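Local coordinates for protein ribosomal RNA small subunit methyltransferase D (Escherichia coli, PDB 2FPO) that transfers a methyl group from S-adenosyl-L-methionine to N2 of guanine 966 in the 16S rRNA of the assembled 30S particle, at residues E139-L144 against I156-E161; L68-L73 against K95-L100; S160-G165 against E178-Q183; L59-G64 against S114-K119. One frame throughout, in Å; residues are numbered along the deposited sequence.

How the contacts relate
Contacts 1, 2 and 4 belong to the buried core and are held by apolar side chains, all aliphatic in 1 and 2, with a phenyl ring and a cysteine sulfur added in 4; no hydrogen bond crosses any of them. Contact 3 is a surface contact, gripped by a backbone hydrogen bond and a bridging water. Contacts 1 and 4 lie on one face of the seven-stranded sheet, their centres about 11 Å apart, and meet where L116 packs on T140, L143 and L144. Contact 2 joins two helices on the other face; L68 there reaches the ring of Y157, on the side of strand 154-161 turned from contact 1. Contacts 1 and 3 share that strand: its middle is covered by a helix, whereas its end meets a solvent-exposed hairpin turn.

Contact 1 (E139-L144 against I156-E161); sequences ETINLL and IYVESE
Where I141 and L144 meet V158 and I156, no flat group takes part; the ring of Y157 and the carboxylate of E159 lie on the other face of the strand. There L68 CD1 lies 3.9 Å from Y157 CE2, and the ring also touches Y186, while Y157 OH donates to E159 OE1 at 2.7 Å. That bond arrives on the anti side of the carboxylate, 19° out of its plane, and ties the ring's tip to the next side chain on this face. The touches between helix and strand are aliphatic: I141 CD1 meets V158 CG2 at 4.2 Å, and L144 CD1 meets I156 CG2 at 4.3 Å. Helix 137-146 is the crossover between the parallel strands 123-128 and 154-161, a beta-alpha-beta unit of the Rossmann-like methyltransferase fold, and here it rests on the second of those strands. I141 holds CD1 extended away from its CA (chi2 164°), which carries this methyl to V158 although its CB is not aimed at the strand. One helical turn on, L144 also touches V126 and V128 of the first strand. P170 packs against I141, and W149 against L144.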
loop_
_atom_site.group_PDB
_atom_site.type_symbol
_atom_site.label_atom_id
_atom_site.label_comp_id
_atom_site.label_asym_id
_atom_site.label_seq_id
_atom_site.Cartn_x
_atom_site.Cartn_y
_atom_site.Cartn_z
ATOM N N GLU A 139 13.002 2.134 7.698
ATOM C CA GLU A 139 12.905 3.590 7.773
ATOM C C GLU A 139 11.465 4.053 7.605
ATOM O O GLU A 139 10.994 4.936 8.323
ATOM C CB GLU A 139 13.739 4.237 6.659
ATOM C CG GLU A 139 15.259 4.229 6.907
ATOM C CD GLU A 139 15.943 2.888 6.568
ATOM O OE1 GLU A 139 15.274 1.937 6.096
ATOM O OE2 GLU A 139 17.176 2.789 6.786
ATOM N N THR A 140 10.786 3.448 6.639
ATOM C CA THR A 140 9.386 3.771 6.321
ATOM C C THR A 140 8.505 3.372 7.488
ATOM O O THR A 140 7.674 4.140 7.948
ATOM C CB THR A 140 8.923 3.055 5.001
ATOM O OG1 THR A 140 9.706 3.545 3.907
ATOM C CG2 THR A 140 7.447 3.358 4.698
ATOM N N ILE A 141 8.700 2.148 7.961
ATOM C CA ILE A 141 8.014 1.628 9.140
ATOM C C ILE A 141 8.133 2.557 10.372
ATOM O O ILE A 141 7.145 2.813 11.058
ATOM C CB ILE A 141 8.538 0.218 9.461
ATOM C CG1 ILE A 141 7.888 -0.790 8.492
ATOM C CG2 ILE A 141 8.353 -0.149 10.989
ATOM C CD1 ILE A 141 8.609 -2.162 8.433
ATOM N N ASN A 142 9.325 3.090 10.617
ATOM C CA ASN A 142 9.501 3.977 11.785
ATOM C C ASN A 142 8.865 5.332 11.590
ATOM O O ASN A 142 8.328 5.897 12.533
ATOM C CB ASN A 142 10.968 4.151 12.135
ATOM C CG ASN A 142 11.563 2.916 12.776
ATOM O OD1 ASN A 142 12.742 2.628 12.590
ATOM N ND2 ASN A 142 10.767 2.202 13.556
ATOM N N LEU A 143 8.931 5.859 10.365
ATOM C CA LEU A 143 8.283 7.136 10.056
ATOM C C LEU A 143 6.775 7.030 10.176
ATOM O O LEU A 143 6.151 7.928 10.727
ATOM C CB LEU A 143 8.674 7.639 8.665
ATOM C CG LEU A 143 10.142 8.103 8.567
ATOM C CD1 LEU A 143 10.602 8.003 7.130
ATOM C CD2 LEU A 143 10.373 9.501 9.115
ATOM N N LEU A 144 6.199 5.926 9.670
ATOM C CA LEU A 144 4.747 5.673 9.797
ATOM C C LEU A 144 4.307 5.718 11.245
ATOM O O LEU A 144 3.361 6.416 11.612
ATOM C CB LEU A 144 4.327 4.328 9.134
ATOM C CG LEU A 144 4.382 4.264 7.600
ATOM C CD1 LEU A 144 4.127 2.806 7.143
ATOM C CD2 LEU A 144 3.319 5.245 7.017
ATOM N N ILE A 156 -0.716 -2.744 8.484
ATOM C CA ILE A 156 0.374 -2.343 7.595
ATOM C C ILE A 156 0.880 -3.582 6.821
ATOM O O ILE A 156 1.348 -4.555 7.399
ATOM C CB ILE A 156 1.544 -1.683 8.359
ATOM C CG1 ILE A 156 1.061 -0.549 9.275
ATOM C CG2 ILE A 156 2.637 -1.191 7.388
ATOM C CD1 ILE A 156 0.736 -1.008 10.748
ATOM N N TYR A 157 0.761 -3.533 5.515
ATOM C CA TYR A 157 1.189 -4.633 4.662
ATOM C C TYR A 157 2.645 -4.380 4.330
ATOM O O TYR A 157 3.007 -3.267 3.935
ATOM C CB TYR A 157 0.316 -4.704 3.392
ATOM C CG TYR A 157 0.852 -5.588 2.268
ATOM C CD1 TYR A 157 0.798 -6.985 2.354
ATOM C CD2 TYR A 157 1.400 -5.019 1.120
ATOM C CE1 TYR A 157 1.289 -7.796 1.312
ATOM C CE2 TYR A 157 1.888 -5.812 0.088
ATOM C CZ TYR A 157 1.840 -7.187 0.182
ATOM O OH TYR A 157 2.320 -7.943 -0.867
ATOM N N VAL A 158 3.466 -5.405 4.526
ATOM C CA VAL A 158 4.898 -5.326 4.298
ATOM C C VAL A 158 5.294 -6.517 3.440
ATOM O O VAL A 158 4.966 -7.662 3.741
ATOM C CB VAL A 158 5.734 -5.316 5.648
ATOM C CG1 VAL A 158 7.227 -5.327 5.355
ATOM C CG2 VAL A 158 5.384 -4.115 6.482
ATOM N N GLU A 159 5.939 -6.216 2.320
ATOM C CA GLU A 159 6.463 -7.217 1.429
ATOM C C GLU A 159 8.013 -7.189 1.489
ATOM O O GLU A 159 8.641 -6.114 1.433
ATOM C CB GLU A 159 5.952 -6.929 0.020
ATOM C CG GLU A 159 6.387 -7.904 -1.001
ATOM C CD GLU A 159 5.698 -7.698 -2.351
ATOM O OE1 GLU A 159 4.465 -7.446 -2.379
ATOM O OE2 GLU A 159 6.414 -7.819 -3.372
ATOM N N SER A 160 8.614 -8.375 1.611
ATOM C CA SER A 160 10.055 -8.487 1.787
ATOM C C SER A 160 10.590 -9.868 1.416
ATOM O O SER A 160 9.936 -10.863 1.658
ATOM C CB SER A 160 10.417 -8.162 3.239
ATOM O OG SER A 160 11.812 -7.981 3.377
ATOM N N GLU A 161 11.798 -9.911 0.851
ATOM C CA GLU A 161 12.454 -11.178 0.534
ATOM C C GLU A 161 12.728 -11.955 1.815
ATOM O O GLU A 161 13.223 -11.387 2.795
ATOM C CB GLU A 161 13.766 -10.938 -0.222
ATOM C CG GLU A 161 13.590 -10.498 -1.664
ATOM C CD GLU A 161 12.864 -9.159 -1.806
ATOM O OE1 GLU A 161 13.256 -8.174 -1.126
ATOM O OE2 GLU A 161 11.901 -9.105 -2.606
#

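Contact 2 (L68-L73 against K95-L100); sequences LGLEAL and KNLATL
L70 CD2 touches two leucines of segment 95-100, 3.7 Å from L97 CD2 and 3.8 Å from L100 CD1. This is the tight part of the contact. L73, one turn further along, sets CD1 3.7 Å from the same L97 CD2, so a single methyl of L97 serves two partners; L73 and L97 cross at about a right angle, L70 and L97 more obliquely. CB of L97 is not aimed at helix 67-74. Its extended outer torsion (chi2 161°) helps bring CD2 against both L70 and L73. The two helices follow successive parallel strands, 57-60 and 79-83, of the Rossmann-like sheet and lie side by side on one of its faces, with L73 and L97 both resting on A105 of the edge strand. L26 of the small antiparallel sheet covers L70 and L100, and W21 touches L73 and L100. Packing relaxes at N96, which makes no close touch on segment 68-73 and spends its amide on Q92 and on P27 O. K95, A98 and T99 face solvent on the far side of their helix, where T99 OG1 makes a weak bond to K95 O.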
loop_
_atom_site.group_PDB
_atom_site.type_symbol
_atom_site.label_atom_id
_atom_site.label_comp_id
_atom_site.label_asym_id
_atom_site.label_seq_id
_atom_site.Cartn_x
_atom_site.Cartn_y
_atom_site.Cartn_z
ATOM N N LEU A 68 -2.081 -1.946 -5.838
ATOM C CA LEU A 68 -2.626 -2.028 -4.488
ATOM C C LEU A 68 -3.665 -0.956 -4.183
ATOM O O LEU A 68 -4.765 -1.268 -3.736
ATOM C CB LEU A 68 -1.515 -2.046 -3.433
ATOM C CG LEU A 68 -0.527 -3.211 -3.514
ATOM C CD1 LEU A 68 0.465 -3.151 -2.359
ATOM C CD2 LEU A 68 -1.286 -4.562 -3.522
ATOM N N GLY A 69 -3.314 0.309 -4.414
ATOM C CA GLY A 69 -4.252 1.412 -4.168
ATOM C C GLY A 69 -5.540 1.318 -4.981
ATOM O O GLY A 69 -6.624 1.584 -4.470
ATOM N N LEU A 70 -5.411 0.928 -6.246
ATOM C CA LEU A 70 -6.549 0.779 -7.155
ATOM C C LEU A 70 -7.498 -0.362 -6.805
ATOM O O LEU A 70 -8.727 -0.238 -6.861
ATOM C CB LEU A 70 -6.058 0.651 -8.601
ATOM C CG LEU A 70 -5.452 1.954 -9.144
ATOM C CD1 LEU A 70 -4.838 1.723 -10.517
ATOM C CD2 LEU A 70 -6.518 3.026 -9.206
ATOM N N GLU A 71 -6.923 -1.485 -6.443
ATOM C CA GLU A 71 -7.703 -2.596 -5.913
ATOM C C GLU A 71 -8.419 -2.169 -4.608
ATOM O O GLU A 71 -9.587 -2.515 -4.404
ATOM C CB GLU A 71 -6.736 -3.771 -5.719
ATOM C CG GLU A 71 -7.318 -5.100 -5.425
ATOM C CD GLU A 71 -7.915 -5.764 -6.629
ATOM O OE1 GLU A 71 -7.271 -5.813 -7.716
ATOM O OE2 GLU A 71 -9.051 -6.234 -6.459
ATOM N N ALA A 72 -7.737 -1.389 -3.746
ATOM C CA ALA A 72 -8.367 -0.865 -2.519
ATOM C C ALA A 72 -9.571 0.014 -2.831
ATOM O O ALA A 72 -10.643 -0.201 -2.280
ATOM C CB ALA A 72 -7.331 -0.131 -1.579
ATOM N N LEU A 73 -9.432 0.955 -3.766
ATOM C CA LEU A 73 -10.542 1.797 -4.162
ATOM C C LEU A 73 -11.701 1.021 -4.778
ATOM O O LEU A 73 -12.871 1.353 -4.567
ATOM C CB LEU A 73 -10.070 2.887 -5.133
ATOM C CG LEU A 73 -9.147 3.891 -4.443
ATOM C CD1 LEU A 73 -8.215 4.528 -5.502
ATOM C CD2 LEU A 73 -9.905 4.960 -3.597
ATOM N N LYS A 95 -3.928 9.541 -14.510
ATOM C CA LYS A 95 -4.743 9.221 -15.680
ATOM C C LYS A 95 -5.661 8.032 -15.429
ATOM O O LYS A 95 -6.845 8.088 -15.776
ATOM C CB LYS A 95 -3.860 8.953 -16.890
ATOM C CG LYS A 95 -3.177 10.204 -17.458
ATOM C CD LYS A 95 -2.333 9.801 -18.635
ATOM C CE LYS A 95 -1.289 10.846 -18.973
ATOM N NZ LYS A 95 -0.385 10.295 -20.013
ATOM N N ASN A 96 -5.130 6.960 -14.809
ATOM C CA ASN A 96 -5.960 5.784 -14.548
ATOM C C ASN A 96 -7.048 6.070 -13.554
ATOM O O ASN A 96 -8.144 5.565 -13.708
ATOM C CB ASN A 96 -5.134 4.560 -14.139
ATOM C CG ASN A 96 -4.258 4.070 -15.257
ATOM O OD1 ASN A 96 -4.547 4.314 -16.425
ATOM N ND2 ASN A 96 -3.181 3.379 -14.918
ATOM N N LEU A 97 -6.772 6.907 -12.554
ATOM C CA LEU A 97 -7.832 7.338 -11.645
ATOM C C LEU A 97 -8.937 8.135 -12.355
ATOM O O LEU A 97 -10.120 8.038 -11.993
ATOM C CB LEU A 97 -7.257 8.167 -10.489
ATOM C CG LEU A 97 -6.400 7.411 -9.458
ATOM C CD1 LEU A 97 -5.533 8.399 -8.688
ATOM C CD2 LEU A 97 -7.237 6.547 -8.497
ATOM N N ALA A 98 -8.549 8.939 -13.342
ATOM C CA ALA A 98 -9.513 9.733 -14.105
ATOM C C ALA A 98 -10.425 8.824 -14.961
ATOM O O ALA A 98 -11.646 9.004 -14.982
ATOM C CB ALA A 98 -8.783 10.792 -14.944
ATOM N N THR A 99 -9.841 7.824 -15.613
ATOM C CA THR A 99 -10.590 6.774 -16.329
ATOM C C THR A 99 -11.674 6.086 -15.474
ATOM O O THR A 99 -12.815 5.911 -15.910
ATOM C CB THR A 99 -9.623 5.697 -16.844
ATOM O OG1 THR A 99 -8.798 6.269 -17.865
ATOM C CG2 THR A 99 -10.368 4.501 -17.399
ATOM N N LEU A 100 -11.297 5.715 -14.259
ATOM C CA LEU A 100 -12.155 5.025 -13.322
ATOM C C LEU A 100 -13.120 5.967 -12.616
ATOM O O LEU A 100 -14.013 5.500 -11.892
ATOM C CB LEU A 100 -11.285 4.293 -12.282
ATOM C CG LEU A 100 -10.350 3.202 -12.802
ATOM C CD1 LEU A 100 -9.371 2.720 -11.684
ATOM C CD2 LEU A 100 -11.171 2.024 -13.408
#

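Contact 3 (S160-G165 against E178-Q183); sequences SEVENG and EKVAGQ
This is a surface contact at one end of the sheet, where the end of strand 154-161 and the 3-10 turn after it meet the tip of the hairpin formed by strands 173-181 and 184-191. That antiparallel hairpin completes the seven-stranded sheet of the class I methyltransferase fold. Its tip has the backbone angles of a type II' turn at G182 and Q183, with G182 at the positive phi (69°) that suits glycine. The hairpin's second strand lies between the two strands joined here: S160 pairs with A185 through the backbone, and the bond from V162 N to Q183 O, 2.9 Å long, continues that pairing past the strand's end. It is moderately bent (157° at the hydrogen), and the donor stands 30° off the carbonyl plane. Q183 O also receives a CA-H contact from E161, with E161 CA 3.4 Å away. Below the turn, V162 CG2 reaches V180 CG1 at 3.5 Å, the two valines crossing at about a right angle. For V162 this is the branch anti to its carbonyl carbon; for V180 it is the one anti to its backbone N. A bond from N164 N to E161 O closes the 3-10 turn. Beside it, a water links the two segments, accepting from E163 N at 3.0 Å and donating to Q183 O at 2.9 Å.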
loop_
_atom_site.group_PDB
_atom_site.type_symbol
_atom_site.label_atom_id
_atom_site.label_comp_id
_atom_site.label_asym_id
_atom_site.label_seq_id
_atom_site.Cartn_x
_atom_site.Cartn_y
_atom_site.Cartn_z
ATOM N N SER A 160 8.614 -8.375 1.611
ATOM C CA SER A 160 10.055 -8.487 1.787
ATOM C C SER A 160 10.590 -9.868 1.416
ATOM O O SER A 160 9.936 -10.863 1.658
ATOM C CB SER A 160 10.417 -8.162 3.239
ATOM O OG SER A 160 11.812 -7.981 3.377
ATOM N N GLU A 161 11.798 -9.911 0.851
ATOM C CA GLU A 161 12.454 -11.178 0.534
ATOM C C GLU A 161 12.728 -11.955 1.815
ATOM O O GLU A 161 13.223 -11.387 2.795
ATOM C CB GLU A 161 13.766 -10.938 -0.222
ATOM C CG GLU A 161 13.590 -10.498 -1.664
ATOM C CD GLU A 161 12.864 -9.159 -1.806
ATOM O OE1 GLU A 161 13.256 -8.174 -1.126
ATOM O OE2 GLU A 161 11.901 -9.105 -2.606
ATOM N N VAL A 162 12.386 -13.238 1.802
ATOM C CA VAL A 162 12.609 -14.152 2.945
ATOM C C VAL A 162 14.018 -14.016 3.531
ATOM O O VAL A 162 14.187 -13.865 4.749
ATOM C CB VAL A 162 12.374 -15.621 2.543
ATOM C CG1 VAL A 162 12.943 -16.572 3.588
ATOM C CG2 VAL A 162 10.901 -15.867 2.355
ATOM N N GLU A 163 15.003 -14.026 2.636
ATOM C CA GLU A 163 16.423 -13.907 2.961
ATOM C C GLU A 163 16.745 -12.766 3.931
ATOM O O GLU A 163 17.777 -12.806 4.620
ATOM C CB GLU A 163 17.193 -13.667 1.667
ATOM C CG GLU A 163 18.538 -14.335 1.593
ATOM C CD GLU A 163 19.196 -14.130 0.239
ATOM O OE1 GLU A 163 18.745 -13.224 -0.500
ATOM O OE2 GLU A 163 20.160 -14.873 -0.074
ATOM N N ASN A 164 15.858 -11.768 3.980
ATOM C CA ASN A 164 16.049 -10.584 4.808
ATOM C C ASN A 164 15.722 -10.825 6.268
ATOM O O ASN A 164 16.157 -10.059 7.112
ATOM C CB ASN A 164 15.197 -9.404 4.306
ATOM C CG ASN A 164 15.663 -8.858 2.965
ATOM O OD1 ASN A 164 14.867 -8.320 2.181
ATOM N ND2 ASN A 164 16.954 -8.972 2.699
ATOM N N GLY A 165 14.965 -11.882 6.555
ATOM C CA GLY A 165 14.413 -12.112 7.887
ATOM C C GLY A 165 13.198 -11.242 8.201
ATOM O O GLY A 165 12.675 -10.525 7.326
ATOM N N GLU A 178 0.691 -13.761 7.639
ATOM C CA GLU A 178 1.921 -14.019 6.886
ATOM C C GLU A 178 1.760 -15.118 5.825
ATOM O O GLU A 178 1.175 -16.145 6.089
ATOM C CB GLU A 178 3.078 -14.376 7.825
ATOM C CG GLU A 178 4.422 -14.480 7.083
ATOM C CD GLU A 178 5.562 -14.950 7.961
ATOM O OE1 GLU A 178 5.521 -16.106 8.415
ATOM O OE2 GLU A 178 6.515 -14.170 8.181
ATOM N N LYS A 179 2.285 -14.882 4.633
ATOM C CA LYS A 179 2.354 -15.908 3.607
ATOM C C LYS A 179 3.738 -15.862 2.989
ATOM O O LYS A 179 4.232 -14.799 2.618
ATOM C CB LYS A 179 1.317 -15.675 2.510
ATOM C CG LYS A 179 1.330 -16.744 1.418
ATOM C CD LYS A 179 0.323 -16.448 0.320
ATOM C CE LYS A 179 0.086 -17.700 -0.535
ATOM N NZ LYS A 179 -1.046 -17.552 -1.517
ATOM N N VAL A 180 4.364 -17.022 2.878
ATOM C CA VAL A 180 5.617 -17.130 2.149
ATOM C C VAL A 180 5.370 -17.874 0.842
ATOM O O VAL A 180 4.819 -18.969 0.838
ATOM C CB VAL A 180 6.731 -17.779 3.008
ATOM C CG1 VAL A 180 8.012 -17.924 2.213
ATOM C CG2 VAL A 180 6.980 -16.930 4.253
ATOM N N ALA A 181 5.732 -17.235 -0.266
ATOM C CA ALA A 181 5.641 -17.850 -1.586
ATOM C C ALA A 181 6.861 -17.463 -2.403
ATOM O O ALA A 181 7.129 -16.281 -2.643
ATOM C CB ALA A 181 4.362 -17.433 -2.302
ATOM N N GLY A 182 7.595 -18.482 -2.825
ATOM C CA GLY A 182 8.850 -18.290 -3.531
ATOM C C GLY A 182 9.918 -17.734 -2.609
ATOM O O GLY A 182 10.155 -18.232 -1.501
ATOM N N GLN A 183 10.557 -16.685 -3.086
ATOM C CA GLN A 183 11.613 -16.023 -2.350
ATOM C C GLN A 183 11.049 -14.918 -1.441
ATOM O O GLN A 183 11.825 -14.191 -0.838
ATOM C CB GLN A 183 12.605 -15.415 -3.354
ATOM C CG GLN A 183 11.911 -14.575 -4.457
ATOM C CD GLN A 183 12.858 -13.716 -5.301
ATOM O OE1 GLN A 183 12.662 -12.502 -5.426
ATOM N NE2 GLN A 183 13.873 -14.351 -5.903
HETATM O O HOH W 1 14.580 -14.695 -0.301
#

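Contact 4 (L59-G64 against S114-K119); sequences LDCFAG and SFLAQK
L59 and C61 press against F115 and L116, joining the first strand of the Rossmann-like core, 57-60, to helix 112-116 on one face of the sheet. Beyond the strand the chain runs into the glycine-containing loop that in class I methyltransferases usually borders the S-adenosyl-L-methionine site; G64 N bonds to E84 OE1 there. L59 swings CG to the side opposite its backbone N (chi1 168°) and splits its methyls between two neighbours: CD2 lies 4.1 Å from L116 CD2, and CD1 lies 4.3 Å from F115 CE2. L59 and L116 run past each other in opposite directions. The other branch of L116, CD1, meets C61 SG at 4.1 Å, so the forked end of L116 reaches both L59 and C61. With CG beside the backbone N (chi1 -58°), L116 directs that fork at the strand. Helix 137-146 also covers it. F115 meets the W149 ring with the planes at about 40°, and touches I83. L116 O takes bonds from N147 and W149, and A117 is the centre of an inverse gamma turn. Just after it, Q118 folds back so that NE2 donates to F115 O at 2.8 Å, in the carbonyl plane.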
loop_
_atom_site.group_PDB
_atom_site.type_symbol
_atom_site.label_atom_id
_atom_site.label_comp_id
_atom_site.label_asym_id
_atom_site.label_seq_id
_atom_site.Cartn_x
_atom_site.Cartn_y
_atom_site.Cartn_z
ATOM N N LEU A 59 -3.178 4.302 2.643
ATOM C CA LEU A 59 -2.008 5.020 2.165
ATOM C C LEU A 59 -1.086 4.006 1.490
ATOM O O LEU A 59 -0.735 2.984 2.076
ATOM C CB LEU A 59 -1.343 5.735 3.356
ATOM C CG LEU A 59 0.060 6.310 3.121
ATOM C CD1 LEU A 59 -0.078 7.574 2.225
ATOM C CD2 LEU A 59 0.713 6.592 4.488
ATOM N N ASP A 60 -0.701 4.275 0.245
ATOM C CA ASP A 60 0.262 3.424 -0.463
ATOM C C ASP A 60 1.591 4.192 -0.584
ATOM O O ASP A 60 1.678 5.172 -1.349
ATOM C CB ASP A 60 -0.293 3.085 -1.839
ATOM C CG ASP A 60 0.410 1.895 -2.504
ATOM O OD1 ASP A 60 1.569 1.564 -2.177
ATOM O OD2 ASP A 60 -0.213 1.307 -3.391
ATOM N N CYS A 61 2.606 3.734 0.162
ATOM C CA CYS A 61 3.894 4.448 0.258
ATOM C C CYS A 61 4.760 4.432 -0.992
ATOM O O CYS A 61 5.620 5.319 -1.133
ATOM C CB CYS A 61 4.715 3.953 1.451
ATOM S SG CYS A 61 3.873 4.244 3.038
ATOM N N PHE A 62 4.585 3.414 -1.843
ATOM C CA PHE A 62 5.372 3.237 -3.085
ATOM C C PHE A 62 4.365 2.657 -4.041
ATOM O O PHE A 62 4.349 1.427 -4.293
ATOM C CB PHE A 62 6.570 2.243 -2.916
ATOM C CG PHE A 62 7.452 2.559 -1.740
ATOM C CD1 PHE A 62 8.540 3.414 -1.882
ATOM C CD2 PHE A 62 7.162 2.027 -0.480
ATOM C CE1 PHE A 62 9.337 3.760 -0.739
ATOM C CE2 PHE A 62 7.934 2.343 0.658
ATOM C CZ PHE A 62 9.039 3.198 0.526
ATOM N N ALA A 63 3.495 3.523 -4.546
ATOM C CA ALA A 63 2.292 3.048 -5.259
ATOM C C ALA A 63 2.585 2.399 -6.611
ATOM O O ALA A 63 1.839 1.518 -7.036
ATOM C CB ALA A 63 1.248 4.166 -5.385
ATOM N N GLY A 64 3.664 2.816 -7.268
ATOM C CA GLY A 64 4.092 2.216 -8.562
ATOM C C GLY A 64 2.971 2.173 -9.601
ATOM O O GLY A 64 2.404 3.217 -9.996
ATOM N N SER A 114 10.927 11.644 2.370
ATOM C CA SER A 114 10.556 13.047 2.469
ATOM C C SER A 114 9.083 13.207 2.809
ATOM O O SER A 114 8.708 14.057 3.634
ATOM C CB SER A 114 10.793 13.772 1.131
ATOM O OG SER A 114 12.179 13.858 0.894
ATOM N N PHE A 115 8.250 12.422 2.142
ATOM C CA PHE A 115 6.816 12.527 2.350
ATOM C C PHE A 115 6.346 12.225 3.784
ATOM O O PHE A 115 5.514 12.953 4.334
ATOM C CB PHE A 115 6.000 11.692 1.359
ATOM C CG PHE A 115 4.518 11.823 1.609
ATOM C CD1 PHE A 115 3.845 12.975 1.230
ATOM C CD2 PHE A 115 3.829 10.845 2.319
ATOM C CE1 PHE A 115 2.486 13.118 1.518
ATOM C CE2 PHE A 115 2.471 11.002 2.620
ATOM C CZ PHE A 115 1.819 12.139 2.207
ATOM N N LEU A 116 6.859 11.139 4.366
ATOM C CA LEU A 116 6.431 10.676 5.691
ATOM C C LEU A 116 7.092 11.428 6.839
ATOM O O LEU A 116 6.652 11.317 7.989
ATOM C CB LEU A 116 6.642 9.146 5.841
ATOM C CG LEU A 116 5.917 8.264 4.801
ATOM C CD1 LEU A 116 6.412 6.850 4.885
ATOM C CD2 LEU A 116 4.370 8.371 5.001
ATOM N N ALA A 117 8.146 12.183 6.533
ATOM C CA ALA A 117 8.853 12.997 7.537
ATOM C C ALA A 117 8.177 14.348 7.696
ATOM O O ALA A 117 8.791 15.410 7.438
ATOM C CB ALA A 117 10.330 13.160 7.187
ATOM N N GLN A 118 6.929 14.294 8.147
ATOM C CA GLN A 118 6.129 15.459 8.504
ATOM C C GLN A 118 4.958 14.965 9.396
ATOM O O GLN A 118 4.734 13.754 9.496
ATOM C CB GLN A 118 5.570 16.122 7.236
ATOM C CG GLN A 118 4.684 15.167 6.391
ATOM C CD GLN A 118 3.929 15.866 5.273
ATOM O OE1 GLN A 118 3.546 17.040 5.396
ATOM N NE2 GLN A 118 3.710 15.147 4.155
ATOM N N LYS A 119 4.226 15.882 10.029
ATOM C CA LYS A 119 3.022 15.504 10.767
ATOM C C LYS A 119 2.017 14.861 9.815
ATOM O O LYS A 119 1.517 15.514 8.875
ATOM C CB LYS A 119 2.371 16.708 11.459
ATOM C CG LYS A 119 1.229 16.310 12.407
ATOM C CD LYS A 119 0.848 17.432 13.385
ATOM C CE LYS A 119 -0.505 18.101 13.042
ATOM N NZ LYS A 119 -0.487 18.919 11.781
#